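Local coordinates for protein 1-pyrroline-5-carboxylate dehydrogenase (Thermus thermophilus, PDB 1UZB) that probably oxidises the semialdehyde form of 1-pyrroline-5-carboxylate to glutamate, as an NAD(P)-dependent member of the aldehyde dehydrogenase family, at residues M109-E123 and D211-F223. Sequence-based numbering, arbitrary orientation.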
# COMPACT_ATOMS: atom_id res chain seq x y z
N MET A 109 10.67 31.84 10.05
CA MET A 109 10.36 32.71 8.92
C MET A 109 8.90 33.14 8.99
O MET A 109 8.57 34.29 8.72
CB MET A 109 10.64 32.00 7.60
CG MET A 109 10.38 32.88 6.37
SD MET A 109 10.89 32.14 4.80
CE MET A 109 12.66 32.35 4.89
N ARG A 110 8.02 32.20 9.36
CA ARG A 110 6.60 32.51 9.46
C ARG A 110 6.34 33.62 10.48
O ARG A 110 5.48 34.47 10.27
CB ARG A 110 5.81 31.24 9.82
CG ARG A 110 4.30 31.41 9.75
CD ARG A 110 3.56 30.11 10.05
NE ARG A 110 3.79 29.07 9.05
CZ ARG A 110 4.60 28.03 9.21
NH1 ARG A 110 4.74 27.14 8.23
NH2 ARG A 110 5.27 27.87 10.34
N ARG A 111 7.09 33.61 11.58
CA ARG A 111 6.90 34.64 12.60
C ARG A 111 7.47 36.00 12.19
O ARG A 111 7.18 37.00 12.84
CB ARG A 111 7.52 34.18 13.93
CG ARG A 111 6.74 33.05 14.57
CD ARG A 111 7.51 32.34 15.66
NE ARG A 111 6.75 31.20 16.17
CZ ARG A 111 7.28 30.04 16.52
NH1 ARG A 111 8.59 29.84 16.42
NH2 ARG A 111 6.50 29.06 16.96
N ARG A 112 8.26 36.03 11.13
CA ARG A 112 8.84 37.28 10.63
C ARG A 112 8.28 37.65 9.26
O ARG A 112 8.86 38.45 8.53
CB ARG A 112 10.37 37.17 10.54
CG ARG A 112 11.07 37.06 11.89
CD ARG A 112 12.58 37.03 11.74
NE ARG A 112 13.11 38.25 11.14
CZ ARG A 112 14.41 38.52 11.00
NH1 ARG A 112 14.80 39.66 10.45
NH2 ARG A 112 15.31 37.64 11.41
N LYS A 113 7.13 37.06 8.94
CA LYS A 113 6.49 37.27 7.65
C LYS A 113 6.27 38.73 7.23
O LYS A 113 6.70 39.13 6.15
CB LYS A 113 5.15 36.52 7.62
CG LYS A 113 4.43 36.54 6.29
CD LYS A 113 3.53 35.31 6.13
CE LYS A 113 2.55 35.16 7.28
NZ LYS A 113 1.60 34.04 7.03
N ARG A 114 5.63 39.52 8.09
CA ARG A 114 5.36 40.92 7.75
C ARG A 114 6.65 41.71 7.51
O ARG A 114 6.71 42.54 6.60
CB ARG A 114 4.53 41.57 8.85
CG ARG A 114 3.10 41.02 9.00
CD ARG A 114 2.20 41.41 7.82
NE ARG A 114 2.08 40.36 6.81
CZ ARG A 114 1.34 39.26 6.95
NH1 ARG A 114 0.66 39.05 8.07
NH2 ARG A 114 1.28 38.37 5.97
N GLU A 115 7.66 41.46 8.33
CA GLU A 115 8.94 42.14 8.19
C GLU A 115 9.58 41.82 6.84
O GLU A 115 10.07 42.71 6.14
CB GLU A 115 9.90 41.71 9.30
CG GLU A 115 11.21 42.47 9.32
CD GLU A 115 12.28 41.77 10.13
OE1 GLU A 115 11.93 41.01 11.06
OE2 GLU A 115 13.48 41.98 9.84
N LEU A 116 9.58 40.54 6.47
CA LEU A 116 10.16 40.13 5.20
C LEU A 116 9.38 40.71 4.02
O LEU A 116 9.98 41.16 3.04
CB LEU A 116 10.21 38.60 5.11
CG LEU A 116 11.21 37.94 6.07
CD1 LEU A 116 11.04 36.44 6.04
CD2 LEU A 116 12.64 38.33 5.67
N GLU A 117 8.06 40.73 4.12
CA GLU A 117 7.23 41.29 3.06
C GLU A 117 7.53 42.78 2.89
O GLU A 117 7.71 43.26 1.77
CB GLU A 117 5.74 41.10 3.39
CG GLU A 117 5.29 39.65 3.48
CD GLU A 117 3.87 39.52 4.00
OE1 GLU A 117 3.31 40.53 4.46
OE2 GLU A 117 3.32 38.40 3.95
N ALA A 118 7.60 43.50 4.01
CA ALA A 118 7.89 44.93 3.99
C ALA A 118 9.26 45.20 3.38
O ALA A 118 9.45 46.21 2.69
CB ALA A 118 7.81 45.50 5.40
N THR A 119 10.21 44.31 3.64
CA THR A 119 11.55 44.49 3.11
C THR A 119 11.52 44.33 1.59
O THR A 119 12.22 45.03 0.87
CB THR A 119 12.55 43.49 3.74
OG1 THR A 119 12.52 43.63 5.16
CG2 THR A 119 13.96 43.77 3.25
N LEU A 120 10.68 43.41 1.10
CA LEU A 120 10.54 43.21 -0.34
C LEU A 120 9.91 44.43 -0.99
O LEU A 120 10.29 44.84 -2.09
CB LEU A 120 9.67 41.98 -0.63
CG LEU A 120 10.31 40.62 -0.39
CD1 LEU A 120 9.25 39.54 -0.55
CD2 LEU A 120 11.45 40.40 -1.38
N VAL A 121 8.92 45.01 -0.32
CA VAL A 121 8.24 46.19 -0.82
C VAL A 121 9.26 47.30 -1.08
O VAL A 121 9.30 47.88 -2.16
CB VAL A 121 7.18 46.70 0.19
CG1 VAL A 121 6.66 48.06 -0.22
CG2 VAL A 121 6.03 45.70 0.29
N TYR A 122 10.09 47.58 -0.08
CA TYR A 122 11.09 48.63 -0.19
C TYR A 122 12.33 48.31 -1.01
O TYR A 122 12.82 49.19 -1.73
CB TYR A 122 11.53 49.09 1.21
CG TYR A 122 10.48 49.90 1.93
CD1 TYR A 122 9.93 49.45 3.14
CD2 TYR A 122 10.00 51.09 1.40
CE1 TYR A 122 8.95 50.18 3.79
CE2 TYR A 122 9.02 51.83 2.04
CZ TYR A 122 8.50 51.37 3.24
OH TYR A 122 7.52 52.09 3.88
N GLU A 123 12.84 47.08 -0.93
CA GLU A 123 14.06 46.76 -1.67
C GLU A 123 13.89 46.41 -3.15
O GLU A 123 14.75 46.77 -3.96
CB GLU A 123 14.84 45.63 -0.99
CG GLU A 123 16.26 45.53 -1.54
CD GLU A 123 17.13 44.50 -0.84
OE1 GLU A 123 18.37 44.64 -0.89
OE2 GLU A 123 16.58 43.54 -0.24
N ASP A 211 20.54 43.51 -6.42
CA ASP A 211 19.41 44.36 -6.06
C ASP A 211 18.61 43.89 -4.85
O ASP A 211 17.74 44.62 -4.37
CB ASP A 211 18.45 44.48 -7.26
CG ASP A 211 19.05 45.26 -8.41
OD1 ASP A 211 19.36 46.45 -8.22
OD2 ASP A 211 19.22 44.68 -9.50
N ALA A 212 18.91 42.70 -4.35
CA ALA A 212 18.17 42.15 -3.22
C ALA A 212 19.06 41.58 -2.11
O ALA A 212 18.69 40.59 -1.47
CB ALA A 212 17.20 41.08 -3.72
N VAL A 213 20.20 42.20 -1.88
CA VAL A 213 21.12 41.72 -0.85
C VAL A 213 20.61 41.88 0.59
O VAL A 213 20.95 41.08 1.46
CB VAL A 213 22.50 42.43 -0.96
CG1 VAL A 213 23.16 42.06 -2.27
CG2 VAL A 213 22.33 43.94 -0.85
N VAL A 214 19.80 42.90 0.84
CA VAL A 214 19.30 43.10 2.20
C VAL A 214 18.34 42.01 2.65
O VAL A 214 18.47 41.47 3.74
CB VAL A 214 18.62 44.48 2.37
CG1 VAL A 214 17.99 44.58 3.75
CG2 VAL A 214 19.64 45.59 2.17
N VAL A 215 17.36 41.69 1.81
CA VAL A 215 16.41 40.66 2.20
C VAL A 215 17.11 39.29 2.28
O VAL A 215 16.70 38.43 3.06
CB VAL A 215 15.20 40.60 1.24
CG1 VAL A 215 15.59 39.95 -0.08
CG2 VAL A 215 14.06 39.86 1.92
N GLY A 216 18.16 39.10 1.48
CA GLY A 216 18.90 37.86 1.53
C GLY A 216 19.59 37.74 2.89
O GLY A 216 19.66 36.65 3.47
N ALA A 217 20.09 38.86 3.38
CA ALA A 217 20.74 38.88 4.68
C ALA A 217 19.74 38.52 5.78
O ALA A 217 20.06 37.79 6.71
CB ALA A 217 21.35 40.25 4.95
N LYS A 218 18.51 39.04 5.66
CA LYS A 218 17.49 38.75 6.65
C LYS A 218 17.12 37.27 6.64
O LYS A 218 16.80 36.70 7.68
CB LYS A 218 16.25 39.62 6.42
CG LYS A 218 16.50 41.09 6.71
CD LYS A 218 15.21 41.90 6.69
CE LYS A 218 15.47 43.35 7.07
NZ LYS A 218 14.21 44.10 7.25
N VAL A 219 17.17 36.64 5.47
CA VAL A 219 16.88 35.21 5.40
C VAL A 219 18.00 34.49 6.15
O VAL A 219 17.75 33.52 6.86
CB VAL A 219 16.79 34.72 3.93
CG1 VAL A 219 16.76 33.20 3.89
CG2 VAL A 219 15.53 35.29 3.28
N PHE A 220 19.24 34.96 6.01
CA PHE A 220 20.34 34.32 6.72
C PHE A 220 20.26 34.52 8.23
O PHE A 220 20.76 33.69 8.99
CB PHE A 220 21.70 34.75 6.17
CG PHE A 220 22.25 33.79 5.16
CD1 PHE A 220 21.74 33.76 3.87
CD2 PHE A 220 23.19 32.84 5.53
CE1 PHE A 220 22.15 32.79 2.96
CE2 PHE A 220 23.61 31.86 4.63
CZ PHE A 220 23.08 31.84 3.34
N GLU A 221 19.64 35.61 8.67
CA GLU A 221 19.47 35.82 10.10
C GLU A 221 18.60 34.67 10.60
O GLU A 221 18.81 34.14 11.68
CB GLU A 221 18.76 37.15 10.39
CG GLU A 221 19.61 38.39 10.24
CD GLU A 221 18.87 39.64 10.64
OE1 GLU A 221 17.80 39.91 10.05
OE2 GLU A 221 19.34 40.36 11.55
N ILE A 222 17.62 34.28 9.79
CA ILE A 222 16.74 33.18 10.14
C ILE A 222 17.51 31.86 10.17
O ILE A 222 17.36 31.07 11.10
CB ILE A 222 15.55 33.09 9.15
CG1 ILE A 222 14.64 34.30 9.33
CG2 ILE A 222 14.77 31.80 9.39
CD1 ILE A 222 13.57 34.45 8.27
N PHE A 223 18.35 31.63 9.17
CA PHE A 223 19.14 30.39 9.16
C PHE A 223 20.03 30.32 10.40
O PHE A 223 20.19 29.26 11.01
CB PHE A 223 20.02 30.30 7.91
CG PHE A 223 19.27 30.16 6.60
CD1 PHE A 223 17.99 29.59 6.56
CD2 PHE A 223 19.86 30.55 5.41
CE1 PHE A 223 17.33 29.42 5.33
CE2 PHE A 223 19.21 30.38 4.19
CZ PHE A 223 17.95 29.81 4.15
O HOH W 1 16.35 42.00 10.59
O HOH W 2 13.92 44.46 9.90
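The Arg112 guanidinium presents its edge to two carboxylates: Glu221 OE1 across the contact and Glu115, in the first turn of the helix that Arg112 N-caps, both lie near its plane, while Ile222 CG1 and the Lys218 carbonyl approach obliquely. This salt-bridge network lies along one side of an antiparallel helix pair in the aldehyde dehydrogenase fold; helices 113-123 and 213-223 run at 164°, their axes 9.7 Å apart. The bond from Arg112 NH1 to Glu221 OE1 is nearly straight (170°, 3.0 Å), yet it meets the oxygen from above the carboxylate plane, the two flat groups being well out of parallel. Arg112 also grips Glu115 side-on through NE and NH1, and Glu221 has a second salt bridge, to Arg36. A water donates to both Glu115 OE2 and Glu221 OE1. Were Arg112 an alanine, these carboxylates would probably lose the positive charge that lies between them. The Lys218 chain is stretched out to its end, which brings NZ tip to tip with Thr119 OG1 at 2.7 Å; its bond to Glu115 OE2 is weak, and Glu33 supplies another salt bridge. Alongside these polar groups runs an apolar seam: Val215 sits as a knob among Leu116, Thr119, Leu120 and Glu123, while the CD1 atoms of Leu116 and Ile222 meet tip to tip at 3.9 Å. Met109 lies across the end of Ile222, whose CD1 comes within 3.7 Å of Met109 CA. At the other end, with CG anti to the backbone N (chi1 -165°), Glu123 extends to the first turn of helix 213-223, where OE1, also bonded to Ser55, accepts from Val214 N at 2.8 Å and OE2 from Val215 N at 2.9 Å, each through its syn lone pair.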